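Local atomic coordinates of uncharacterized protein ScGH5_18 (Streptomyces cattleya, PDB entry 7LR8), a protein that probably hydrolyses the beta-1,4 bond between mannose and N-acetylglucosamine in fragments of the N-glycan core, as a family GH5 (subfamily 18) glycoside hydrolase. Residues B[230-235]-B[240-245]; B[248-253]-B[296-301]; B[269-274]-B[279-284]; B[287-292]-B[301-306]; B[324-327]-B[331-334]. The protein carries 1 engineered substitution. All blocks are in the same frame, centred on the assembly; numbering follows the deposited sequence.

Contact 1: residues B[230-235]-B[240-245]; sequences GTAQRY and TATAQH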
# COMPACT_ATOMS: atom_id res chain seq x y z
N GLY B 230 12.60 25.51 -6.11
CA GLY B 230 13.21 26.74 -5.65
C GLY B 230 13.69 27.64 -6.77
O GLY B 230 13.93 28.83 -6.53
N THR B 231 13.82 27.10 -7.99
CA THR B 231 14.32 27.90 -9.09
C THR B 231 13.34 28.99 -9.48
O THR B 231 13.69 30.18 -9.52
CB THR B 231 14.61 27.01 -10.30
OG1 THR B 231 15.62 26.04 -9.97
CG2 THR B 231 15.09 27.88 -11.46
N ALA B 232 12.10 28.61 -9.77
CA ALA B 232 11.09 29.61 -10.12
C ALA B 232 10.82 30.57 -8.97
O ALA B 232 10.63 31.77 -9.18
CB ALA B 232 9.80 28.93 -10.57
N GLN B 233 10.79 30.05 -7.74
CA GLN B 233 10.46 30.89 -6.59
C GLN B 233 11.51 31.97 -6.38
O GLN B 233 11.18 33.11 -6.03
CB GLN B 233 10.33 30.02 -5.34
CG GLN B 233 9.19 29.02 -5.40
CD GLN B 233 9.62 27.64 -5.88
OE1 GLN B 233 10.49 27.49 -6.75
NE2 GLN B 233 8.99 26.61 -5.33
N ARG B 234 12.78 31.64 -6.59
CA ARG B 234 13.86 32.57 -6.30
C ARG B 234 14.14 33.52 -7.46
O ARG B 234 14.32 34.72 -7.24
CB ARG B 234 15.13 31.80 -5.95
CG ARG B 234 16.33 32.68 -5.66
CD ARG B 234 17.50 31.86 -5.18
NE ARG B 234 17.15 31.07 -4.00
CZ ARG B 234 17.53 31.36 -2.76
NH1 ARG B 234 18.28 32.43 -2.53
NH2 ARG B 234 17.16 30.58 -1.76
N TYR B 235 14.16 33.00 -8.69
CA TYR B 235 14.56 33.78 -9.85
C TYR B 235 13.39 34.25 -10.71
O TYR B 235 13.56 35.22 -11.46
CB TYR B 235 15.53 32.95 -10.71
CG TYR B 235 16.73 32.50 -9.90
CD1 TYR B 235 17.72 33.41 -9.55
CD2 TYR B 235 16.84 31.19 -9.46
CE1 TYR B 235 18.81 33.02 -8.80
CE2 TYR B 235 17.94 30.78 -8.70
CZ TYR B 235 18.91 31.71 -8.37
OH TYR B 235 20.00 31.33 -7.63
N THR B 240 15.99 33.63 -16.83
CA THR B 240 16.94 32.77 -17.52
C THR B 240 17.14 31.46 -16.75
O THR B 240 17.20 30.38 -17.36
CB THR B 240 18.26 33.50 -17.71
OG1 THR B 240 18.04 34.72 -18.43
CG2 THR B 240 19.26 32.65 -18.48
N ALA B 241 17.23 31.54 -15.42
CA ALA B 241 17.47 30.34 -14.62
C ALA B 241 16.34 29.33 -14.77
O ALA B 241 16.57 28.12 -14.81
CB ALA B 241 17.65 30.70 -13.14
N THR B 242 15.10 29.81 -14.84
CA THR B 242 13.98 28.88 -14.98
C THR B 242 14.00 28.21 -16.35
O THR B 242 13.76 27.00 -16.45
CB THR B 242 12.67 29.61 -14.72
OG1 THR B 242 12.60 29.97 -13.33
CG2 THR B 242 11.48 28.73 -15.06
N ALA B 243 14.35 28.96 -17.40
CA ALA B 243 14.36 28.39 -18.75
C ALA B 243 15.55 27.47 -18.97
O ALA B 243 15.49 26.57 -19.82
CB ALA B 243 14.39 29.51 -19.79
N GLN B 244 16.65 27.69 -18.26
CA GLN B 244 17.88 26.95 -18.48
C GLN B 244 18.09 25.85 -17.45
O GLN B 244 19.14 25.20 -17.46
CB GLN B 244 19.07 27.92 -18.48
CG GLN B 244 19.09 28.91 -19.66
CD GLN B 244 19.68 28.28 -20.91
OE1 GLN B 244 20.36 27.26 -20.85
NE2 GLN B 244 19.44 28.91 -22.05
N HIS B 245 17.12 25.63 -16.55
CA HIS B 245 17.37 24.71 -15.46
C HIS B 245 17.66 23.30 -15.97
O HIS B 245 18.54 22.61 -15.44
CB HIS B 245 16.19 24.71 -14.49
CG HIS B 245 16.40 23.83 -13.30
ND1 HIS B 245 16.12 22.48 -13.30
CD2 HIS B 245 16.93 24.10 -12.08
CE1 HIS B 245 16.44 21.96 -12.13
NE2 HIS B 245 16.95 22.91 -11.38
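Thr231 meets three residues of 240-245 with its two branches. With OG1 beside the backbone N (chi1 -61°), CG2 falls anti to that N, which lays the methyl 3.7 Å from Ala241 O and 3.8 Å from Thr242 OG1. The hydroxyl on the other branch lies beside the imidazole, with Thr231 OG1 3.2 Å from His245 CD2; its hydrogen-bond partner is Asn229, while His245 ND1 bonds to Ser225. One residue on, Ala232 brings its backbone close, CA 3.6 Å from Thr242 OG1, a hydroxyl already bonded to Gly236 O and Ser239. Helices 231-235 and 240-253 both follow strand 221-225 of the (beta/alpha)8 barrel. The short helix belongs to the loop at the C-terminal end of that strand, and the segments lie almost antiparallel, their axes 8.9 Å apart at 159°. A turn further along, Tyr235 sets its ring obliquely against the methyl of Ala241, CD2 to CB 3.8 Å. Arg234 CG, from the same helix, lies over the centre of one face of the ring. The phenol OH points away from segment 240-245 and is hydrogen-bonded to Glu384 and Gly379, and the ring meets Phe383 with nearly parallel planes.

Contact 2: residues B[248-253]-B[296-301]; sequences YLVELA and PEVWGV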
# COMPACT_ATOMS: atom_id res chain seq x y z
N TYR B 248 21.07 23.12 -17.40
CA TYR B 248 22.01 23.13 -16.28
C TYR B 248 22.22 21.74 -15.71
O TYR B 248 23.36 21.33 -15.45
CB TYR B 248 21.49 24.05 -15.18
CG TYR B 248 22.26 23.97 -13.89
CD1 TYR B 248 23.63 24.22 -13.85
CD2 TYR B 248 21.62 23.71 -12.69
CE1 TYR B 248 24.34 24.17 -12.66
CE2 TYR B 248 22.31 23.68 -11.49
CZ TYR B 248 23.67 23.91 -11.48
OH TYR B 248 24.36 23.87 -10.29
N LEU B 249 21.14 21.02 -15.43
CA LEU B 249 21.30 19.69 -14.85
C LEU B 249 22.07 18.78 -15.81
O LEU B 249 22.89 17.96 -15.38
CB LEU B 249 19.94 19.08 -14.50
CG LEU B 249 19.25 19.55 -13.23
CD1 LEU B 249 17.99 18.72 -13.03
CD2 LEU B 249 20.17 19.45 -12.02
N VAL B 250 21.82 18.93 -17.11
CA VAL B 250 22.53 18.13 -18.11
C VAL B 250 24.03 18.38 -18.02
O VAL B 250 24.83 17.45 -17.93
CB VAL B 250 21.99 18.44 -19.52
CG1 VAL B 250 22.94 17.92 -20.62
CG2 VAL B 250 20.59 17.87 -19.70
N GLU B 251 24.43 19.66 -18.03
CA GLU B 251 25.85 19.97 -18.03
C GLU B 251 26.48 19.73 -16.66
O GLU B 251 27.67 19.39 -16.57
CB GLU B 251 26.09 21.41 -18.49
CG GLU B 251 25.72 21.63 -19.94
CD GLU B 251 26.46 20.69 -20.86
OE1 GLU B 251 27.70 20.59 -20.72
OE2 GLU B 251 25.81 20.06 -21.73
N LEU B 252 25.71 19.90 -15.58
CA LEU B 252 26.22 19.62 -14.25
C LEU B 252 26.53 18.14 -14.09
O LEU B 252 27.59 17.77 -13.56
CB LEU B 252 25.21 20.06 -13.19
CG LEU B 252 25.55 19.79 -11.73
CD1 LEU B 252 26.79 20.57 -11.34
CD2 LEU B 252 24.39 20.16 -10.82
N ALA B 253 25.63 17.28 -14.56
CA ALA B 253 25.78 15.84 -14.38
C ALA B 253 27.05 15.33 -15.05
O ALA B 253 27.64 14.34 -14.60
CB ALA B 253 24.55 15.12 -14.92
N PRO B 296 25.49 19.15 -25.95
CA PRO B 296 25.84 17.92 -26.66
C PRO B 296 25.62 16.70 -25.79
O PRO B 296 25.51 16.78 -24.56
CB PRO B 296 27.33 18.10 -26.99
CG PRO B 296 27.70 19.49 -26.55
CD PRO B 296 26.68 19.90 -25.53
N GLU B 297 25.58 15.54 -26.45
CA GLU B 297 25.49 14.24 -25.77
C GLU B 297 24.24 14.13 -24.91
O GLU B 297 24.24 13.47 -23.87
CB GLU B 297 26.74 13.96 -24.92
CG GLU B 297 27.94 13.46 -25.72
CD GLU B 297 28.74 14.59 -26.37
OE1 GLU B 297 28.90 15.65 -25.74
OE2 GLU B 297 29.21 14.40 -27.51
N VAL B 298 23.16 14.77 -25.32
CA VAL B 298 21.86 14.57 -24.68
C VAL B 298 21.27 13.30 -25.28
O VAL B 298 21.04 13.24 -26.50
CB VAL B 298 20.93 15.77 -24.89
CG1 VAL B 298 19.52 15.41 -24.45
CG2 VAL B 298 21.45 17.01 -24.17
N TRP B 299 21.05 12.29 -24.45
CA TRP B 299 20.45 11.05 -24.95
C TRP B 299 19.05 11.31 -25.49
O TRP B 299 18.69 10.80 -26.56
CB TRP B 299 20.40 9.99 -23.85
CG TRP B 299 19.95 8.65 -24.34
CD1 TRP B 299 20.74 7.62 -24.75
CD2 TRP B 299 18.59 8.18 -24.45
NE1 TRP B 299 19.97 6.55 -25.12
CE2 TRP B 299 18.65 6.87 -24.95
CE3 TRP B 299 17.34 8.75 -24.19
CZ2 TRP B 299 17.50 6.12 -25.19
CZ3 TRP B 299 16.21 8.00 -24.42
CH2 TRP B 299 16.29 6.70 -24.92
N GLY B 300 18.26 12.08 -24.76
CA GLY B 300 16.90 12.36 -25.18
C GLY B 300 16.24 13.31 -24.21
O GLY B 300 16.79 13.63 -23.15
N VAL B 301 15.06 13.78 -24.62
CA VAL B 301 14.20 14.65 -23.83
C VAL B 301 12.87 13.94 -23.66
O VAL B 301 12.22 13.59 -24.66
CB VAL B 301 13.98 16.01 -24.51
CG1 VAL B 301 13.02 16.86 -23.69
CG2 VAL B 301 15.31 16.73 -24.73
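Val250 and Val298 both hold CG1 anti to the backbone N (chi1 165° and 169°), yet they offer different branches. Val250 presents this CG1, whereas Val298 presents CG2, the methyl anti to its carbonyl carbon. The two meet at 4.0 Å, Val250 CG1 to Val298 CG2, and the side chains cross at about a right angle. In Glu251 the chain bends at chi2 (-56°), which turns the carboxylate towards Pro296, OE2 lying 3.9 Å from CD; these two also cross nearly perpendicularly. CD is an aliphatic carbon, so this is plain packing; the charge on OE2 is met by Lys254. Helix 240-253 belongs to the outer ring of the (beta/alpha)8 barrel and strand 298-304 to its inner wall. They are not neighbours in the ordinary alternation: strand 264-269 stands between strand 298-304 and strand 221-225, on which Leu249 and Ala253 of the helix pack. The contact is correspondingly slender, burying 117 Å² in all, and lies at the start of the strand. Lys254 ties the two sides together, its NZ forming the salt bridge with Glu251 OE2 and a hydrogen bond with Pro296 O. The other carboxylate oxygen, Glu251 OE1, bonds to Thr397 OG1, and Glu251 O bonds to Thr398 OG1, so this part of the helix is also joined to strand 397-400 of the small parallel sheet beyond the barrel. On the strand side, Trp299 and Val301 make backbone hydrogen bonds to strand 15-19.

Contact 3: residues B[269-274]-B[279-284]; sequences VGAPAP and EYAAEF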
# COMPACT_ATOMS: atom_id res chain seq x y z
N VAL B 269 11.04 16.41 -17.66
CA VAL B 269 11.00 17.87 -17.67
C VAL B 269 9.53 18.23 -17.89
O VAL B 269 8.86 17.61 -18.72
CB VAL B 269 11.90 18.49 -18.76
CG1 VAL B 269 11.63 17.87 -20.15
CG2 VAL B 269 11.71 20.03 -18.79
N GLY B 270 9.02 19.18 -17.11
CA GLY B 270 7.62 19.55 -17.23
C GLY B 270 7.40 20.99 -16.85
O GLY B 270 8.32 21.69 -16.40
N ALA B 271 6.14 21.42 -16.98
CA ALA B 271 5.74 22.82 -16.83
C ALA B 271 4.72 22.93 -15.71
O ALA B 271 3.50 22.97 -15.98
CB ALA B 271 5.18 23.36 -18.15
N PRO B 272 5.17 23.00 -14.43
CA PRO B 272 4.22 22.94 -13.30
C PRO B 272 3.65 24.28 -12.89
O PRO B 272 4.41 25.18 -12.51
CB PRO B 272 5.09 22.36 -12.17
CG PRO B 272 6.46 22.93 -12.46
CD PRO B 272 6.57 23.02 -13.97
N ALA B 273 2.33 24.43 -12.92
CA ALA B 273 1.70 25.66 -12.45
C ALA B 273 1.68 25.69 -10.92
O ALA B 273 1.58 24.64 -10.28
CB ALA B 273 0.28 25.77 -12.98
N PRO B 274 1.79 26.88 -10.31
CA PRO B 274 1.87 28.21 -10.93
C PRO B 274 3.29 28.68 -11.21
O PRO B 274 3.46 29.80 -11.72
CB PRO B 274 1.21 29.12 -9.89
CG PRO B 274 1.15 28.32 -8.61
CD PRO B 274 1.77 26.99 -8.84
N GLU B 279 -0.69 29.58 -19.10
CA GLU B 279 -0.59 30.45 -20.28
C GLU B 279 0.84 30.65 -20.75
O GLU B 279 1.04 31.13 -21.87
CB GLU B 279 -1.23 31.81 -20.00
CG GLU B 279 -0.58 32.58 -18.87
CD GLU B 279 -1.37 32.47 -17.57
OE1 GLU B 279 -1.70 31.33 -17.17
OE2 GLU B 279 -1.67 33.53 -16.97
N TYR B 280 1.84 30.30 -19.94
CA TYR B 280 3.25 30.39 -20.31
C TYR B 280 3.86 29.03 -20.61
O TYR B 280 5.04 28.96 -20.99
CB TYR B 280 4.04 31.09 -19.19
CG TYR B 280 5.47 31.43 -19.54
CD1 TYR B 280 5.76 32.42 -20.47
CD2 TYR B 280 6.53 30.78 -18.93
CE1 TYR B 280 7.06 32.74 -20.79
CE2 TYR B 280 7.83 31.09 -19.24
CZ TYR B 280 8.10 32.06 -20.17
OH TYR B 280 9.40 32.38 -20.48
N ALA B 281 3.10 27.95 -20.46
CA ALA B 281 3.67 26.61 -20.57
C ALA B 281 4.26 26.37 -21.95
O ALA B 281 5.31 25.72 -22.08
CB ALA B 281 2.62 25.55 -20.23
N ALA B 282 3.59 26.85 -23.01
CA ALA B 282 4.10 26.62 -24.36
C ALA B 282 5.43 27.34 -24.57
O ALA B 282 6.40 26.75 -25.07
CB ALA B 282 3.08 27.07 -25.41
N GLU B 283 5.48 28.63 -24.21
CA GLU B 283 6.73 29.38 -24.33
C GLU B 283 7.83 28.76 -23.49
O GLU B 283 8.99 28.71 -23.91
CB GLU B 283 6.52 30.83 -23.89
CG GLU B 283 5.94 31.73 -24.94
CD GLU B 283 5.72 33.12 -24.39
OE1 GLU B 283 6.72 33.82 -24.13
OE2 GLU B 283 4.55 33.49 -24.19
N PHE B 284 7.48 28.28 -22.29
CA PHE B 284 8.48 27.70 -21.41
C PHE B 284 9.03 26.41 -21.99
O PHE B 284 10.23 26.14 -21.90
CB PHE B 284 7.88 27.47 -20.02
CG PHE B 284 8.70 26.56 -19.15
CD1 PHE B 284 9.76 27.06 -18.40
CD2 PHE B 284 8.42 25.21 -19.08
CE1 PHE B 284 10.52 26.21 -17.60
CE2 PHE B 284 9.17 24.36 -18.28
CZ PHE B 284 10.22 24.87 -17.54
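Ala271 and Phe284 form the tight part of this contact, the alanine methyl lying 3.8 Å from the ring atom CD2. The phenylalanine CG is anti to the backbone N (chi1 165°), which sends the ring off the first turn of helix 281-293 towards the loop. There it comes obliquely upon two successive residues, Ala271 and the glycine before it, with Phe284 CE2 3.4 Å from Gly270 O. From Gly270 it is the backbone carbonyl that borders the ring. The ring is buried from other directions as well, with Val276 packed against the side chain and Thr242 O near CE1. Away from the ring the packing thins. Ala271 CB and Ala281 CB approach to 4.0 Å, two methyls on partly exposed residues, and beyond them the chains part. The loop runs outward to Pro274, which follows a cis peptide bond and is exposed, as is Glu279 on the other segment. These residues form the turn between strand 264-269 and helix 281-293 of the barrel. On the loop side, Val269 is backbone-bonded to Trp304 of the adjoining strand, and the Ala271 methyl also rests on Trp303. No hydrogen bond links 269-274 with 279-284. The start of the helix is therefore held to the loop by shape and apolar contact; at Gly270 O a carbonyl oxygen comes obliquely to the ring near CE2, without a hydrogen bond, an approach that is at most weakly attractive.

Contact 4: residues B[287-292]-B[301-306]; sequences ATIDAV and VTWWCS. With BMA (beta-D-mannopyranose), chain D.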
# COMPACT_ATOMS: atom_id res chain seq x y z
N ALA B 287 11.44 27.24 -24.84
CA ALA B 287 12.70 27.78 -24.34
C ALA B 287 13.53 26.69 -23.69
O ALA B 287 14.75 26.62 -23.90
CB ALA B 287 12.43 28.90 -23.33
N THR B 288 12.88 25.82 -22.91
CA THR B 288 13.57 24.77 -22.19
C THR B 288 14.22 23.77 -23.14
O THR B 288 15.39 23.40 -22.98
CB THR B 288 12.59 24.05 -21.26
OG1 THR B 288 12.20 24.93 -20.20
CG2 THR B 288 13.22 22.79 -20.67
N ILE B 289 13.45 23.32 -24.13
CA ILE B 289 13.97 22.35 -25.09
C ILE B 289 15.07 22.97 -25.95
O ILE B 289 16.11 22.34 -26.17
CB ILE B 289 12.82 21.80 -25.96
CG1 ILE B 289 11.85 21.00 -25.08
CG2 ILE B 289 13.37 20.94 -27.10
CD1 ILE B 289 10.66 20.45 -25.83
N ASP B 290 14.89 24.21 -26.42
CA ASP B 290 15.97 24.87 -27.16
C ASP B 290 17.24 24.92 -26.32
O ASP B 290 18.34 24.68 -26.82
CB ASP B 290 15.58 26.29 -27.57
CG ASP B 290 14.59 26.33 -28.72
OD1 ASP B 290 14.50 25.36 -29.49
OD2 ASP B 290 13.89 27.36 -28.85
N ALA B 291 17.11 25.23 -25.02
CA ALA B 291 18.29 25.30 -24.17
C ALA B 291 18.94 23.92 -24.01
O ALA B 291 20.16 23.80 -24.06
CB ALA B 291 17.92 25.88 -22.80
N VAL B 292 18.13 22.88 -23.86
CA VAL B 292 18.68 21.54 -23.67
C VAL B 292 19.32 21.04 -24.96
O VAL B 292 20.41 20.46 -24.95
CB VAL B 292 17.60 20.58 -23.17
CG1 VAL B 292 18.13 19.14 -23.20
CG2 VAL B 292 17.19 20.95 -21.76
N VAL B 301 15.06 13.78 -24.62
CA VAL B 301 14.20 14.65 -23.83
C VAL B 301 12.87 13.94 -23.66
O VAL B 301 12.22 13.59 -24.66
CB VAL B 301 13.98 16.01 -24.51
CG1 VAL B 301 13.02 16.86 -23.69
CG2 VAL B 301 15.31 16.73 -24.73
N THR B 302 12.46 13.73 -22.41
CA THR B 302 11.25 12.97 -22.13
C THR B 302 10.34 13.84 -21.27
O THR B 302 10.63 14.07 -20.09
CB THR B 302 11.59 11.63 -21.46
OG1 THR B 302 12.62 10.97 -22.21
CG2 THR B 302 10.37 10.73 -21.41
N TRP B 303 9.28 14.36 -21.88
CA TRP B 303 8.40 15.31 -21.21
C TRP B 303 7.52 14.61 -20.19
O TRP B 303 7.01 13.51 -20.44
CB TRP B 303 7.53 16.06 -22.23
CG TRP B 303 7.01 17.32 -21.64
CD1 TRP B 303 5.83 17.49 -20.97
CD2 TRP B 303 7.66 18.59 -21.62
NE1 TRP B 303 5.71 18.80 -20.55
CE2 TRP B 303 6.83 19.49 -20.93
CE3 TRP B 303 8.88 19.06 -22.13
CZ2 TRP B 303 7.17 20.82 -20.74
CZ3 TRP B 303 9.22 20.38 -21.92
CH2 TRP B 303 8.37 21.24 -21.24
N TRP B 304 7.35 15.24 -19.02
CA TRP B 304 6.36 14.81 -18.03
C TRP B 304 5.19 15.78 -18.14
O TRP B 304 5.31 16.93 -17.73
CB TRP B 304 6.91 14.84 -16.61
CG TRP B 304 5.92 14.24 -15.66
CD1 TRP B 304 4.75 14.80 -15.21
CD2 TRP B 304 5.98 12.93 -15.07
NE1 TRP B 304 4.09 13.91 -14.39
CE2 TRP B 304 4.83 12.76 -14.28
CE3 TRP B 304 6.91 11.88 -15.13
CZ2 TRP B 304 4.58 11.59 -13.58
CZ3 TRP B 304 6.66 10.73 -14.43
CH2 TRP B 304 5.51 10.59 -13.66
N CYS B 305 4.04 15.31 -18.63
CA CYS B 305 3.76 13.91 -18.95
C CYS B 305 2.87 13.88 -20.19
O CYS B 305 2.55 14.93 -20.76
CB CYS B 305 3.08 13.22 -17.77
SG CYS B 305 1.68 14.16 -17.11
N SER B 306 2.47 12.68 -20.61
CA SER B 306 1.69 12.57 -21.84
C SER B 306 0.29 13.17 -21.66
O SER B 306 -0.16 13.98 -22.48
CB SER B 306 1.62 11.11 -22.28
OG SER B 306 0.90 10.31 -21.35
C1 BMA D . 8.58 13.84 -10.26
C2 BMA D . 7.90 12.63 -10.97
C3 BMA D . 6.50 12.46 -10.41
C4 BMA D . 5.75 13.86 -10.35
C5 BMA D . 6.57 14.96 -11.08
C6 BMA D . 5.95 16.34 -10.97
O2 BMA D . 8.63 11.42 -10.77
O3 BMA D . 6.54 11.78 -9.13
O4 BMA D . 4.50 13.71 -10.96
O5 BMA D . 7.87 15.08 -10.49
O6 BMA D . 5.91 16.68 -9.57
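Ile289 and Trp303 meet obliquely, the ring atom CZ3 standing 4.2 Å from both CG1 and CD1 of the isoleucine. Ile289 extends its longer branch from beside the backbone N (chi1 -65°) and keeps it straight to CD1, so two successive carbons line the indole. Trp303 does not set out directly at the helix, but chi1 of -160° with chi2 of -90° brings the six-membered ring to it. A turn along, Val292 and Val301 point at each other tip to tip, CG1 to CG2 4.0 Å apart; the touching methyl is anti to the backbone N in Val292 and anti to the carbonyl carbon in Val301. Helix 281-293 thereby packs on strand 298-304, closing the beta-alpha-beta unit begun by strand 264-269. Trp304 points to the opposite side, into the glycan pocket. One face of its indole carries the mannose, BMA C3 lying 3.8 Å above the plane and offset towards the rim, while Cys305 CB backs the other face. The peptide between Trp304 and Cys305 is cis, as commonly found after this tryptophan in GH5 enzymes. Glu320, Ser101, Asn152 and Glu268 hydrogen-bond the same sugar. Successive tryptophans thus serve different chemistries: Trp303 joins an apolar interior, and Trp304 gives the polar mannose a flat hydrophobic platform.

Contact 5: residues B[324-327]-B[331-334]; sequences GLLT and RVKP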
# COMPACT_ATOMS: atom_id res chain seq x y z
N GLY B 324 0.05 17.39 -18.39
CA GLY B 324 0.03 16.69 -19.66
C GLY B 324 0.30 17.61 -20.85
O GLY B 324 0.07 18.82 -20.80
N LEU B 325 0.83 17.01 -21.92
CA LEU B 325 0.83 17.64 -23.23
C LEU B 325 -0.51 17.46 -23.92
O LEU B 325 -0.82 18.19 -24.86
CB LEU B 325 1.94 17.05 -24.09
CG LEU B 325 3.37 17.24 -23.58
CD1 LEU B 325 4.37 16.57 -24.53
CD2 LEU B 325 3.69 18.73 -23.40
N LEU B 326 -1.30 16.48 -23.46
CA LEU B 326 -2.62 16.18 -23.97
C LEU B 326 -3.62 16.21 -22.82
O LEU B 326 -3.29 15.90 -21.68
CB LEU B 326 -2.63 14.80 -24.65
CG LEU B 326 -1.71 14.73 -25.88
CD1 LEU B 326 -0.92 13.43 -25.91
CD2 LEU B 326 -2.55 14.90 -27.13
N THR B 327 -4.86 16.58 -23.14
CA THR B 327 -5.92 16.59 -22.14
C THR B 327 -6.37 15.16 -21.82
O THR B 327 -5.93 14.17 -22.43
CB THR B 327 -7.12 17.40 -22.62
OG1 THR B 327 -7.73 16.72 -23.73
CG2 THR B 327 -6.71 18.80 -23.04
N ARG B 331 -6.82 15.63 -26.33
CA ARG B 331 -6.68 16.77 -27.21
C ARG B 331 -5.35 17.47 -26.94
O ARG B 331 -4.89 17.54 -25.79
CB ARG B 331 -7.84 17.75 -27.04
CG ARG B 331 -9.19 17.07 -27.21
CD ARG B 331 -10.26 18.05 -27.67
NE ARG B 331 -10.59 17.85 -29.08
CZ ARG B 331 -10.20 18.66 -30.06
NH1 ARG B 331 -9.47 19.73 -29.78
NH2 ARG B 331 -10.54 18.41 -31.31
N VAL B 332 -4.71 17.95 -28.00
CA VAL B 332 -3.40 18.57 -27.88
C VAL B 332 -3.54 19.92 -27.19
O VAL B 332 -4.32 20.79 -27.61
CB VAL B 332 -2.73 18.72 -29.26
CG1 VAL B 332 -1.33 19.30 -29.11
CG2 VAL B 332 -2.69 17.36 -29.95
N LYS B 333 -2.77 20.11 -26.13
CA LYS B 333 -2.69 21.33 -25.35
C LYS B 333 -1.64 22.25 -25.95
O LYS B 333 -0.79 21.81 -26.73
CB LYS B 333 -2.34 21.00 -23.89
CG LYS B 333 -3.38 20.16 -23.18
CD LYS B 333 -2.87 19.64 -21.82
CE LYS B 333 -2.64 20.77 -20.84
NZ LYS B 333 -1.98 20.32 -19.58
N PRO B 334 -1.66 23.54 -25.60
CA PRO B 334 -0.64 24.46 -26.13
C PRO B 334 0.79 23.96 -25.96
O PRO B 334 1.58 24.07 -26.90
CB PRO B 334 -0.91 25.76 -25.36
CG PRO B 334 -2.39 25.73 -25.14
CD PRO B 334 -2.68 24.27 -24.82
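Leu326 and Val332 form a single antiparallel beta bridge as a non-hydrogen-bonded pair, with backbone bonds on either side of it. Lys333 N donates to Leu325 O at 3.0 Å, and Thr327 N donates to Arg331 O at 2.8 Å. Arg331 O is also approached by Leu326 CA at 3.2 Å, a C-H...O contact. Thr327 OG1 lies between the backbone N and the carbonyl carbon (chi1 68°), where it accepts Arg331 N at 3.0 Å; the same hydroxyl is also hydrogen-bonded to Asp329 OD1, its stronger polar partner, within the turn. The lysine chain bends at chi3 and runs back across the first segment, its CG 3.6 Å from Thr327 CG2. Its ammonium then donates to Gly324 O, NZ to O 2.8 Å, from 26° out of the carbonyl plane. The same NZ forms a salt bridge with Asp308 OD1, which also takes Gly324 N, so charge and backbone share one carboxylate. Between the side chains, Leu326 CD2 touches Val332 CG2 at 3.7 Å. The turn follows strand 298-304, whose extension at Cys305 and Ser306 bonds to Leu325 and Leu326, and leads into helix 334-349: Lys333 is its N-cap residue, and Leu325 packs on Ala335 and Val339.

How the contacts relate
Contacts 2 and 4 lie deepest, each setting an outer helix on strand 298-304 through valine methyls, with Ile289 against Trp303 as well in contact 4, and they share Val301. Contact 1 is buried too, but nearer the barrel rim, and mixes hydroxyls with methyls. It shares helix 240-253 with contact 2. Contact 3, partly buried, shares helix 281-293 with contact 4, and Val269 O probably bonds to Trp304 N between them. Contact 5, partly buried at the periphery, is the one whose segments are joined directly by hydrogen bonds; it continues from contact 4 through Cys305 and Ser306. Phe284 of contact 3 reaches Thr242 of contact 1, so helices 240-253 and 281-293 touch there.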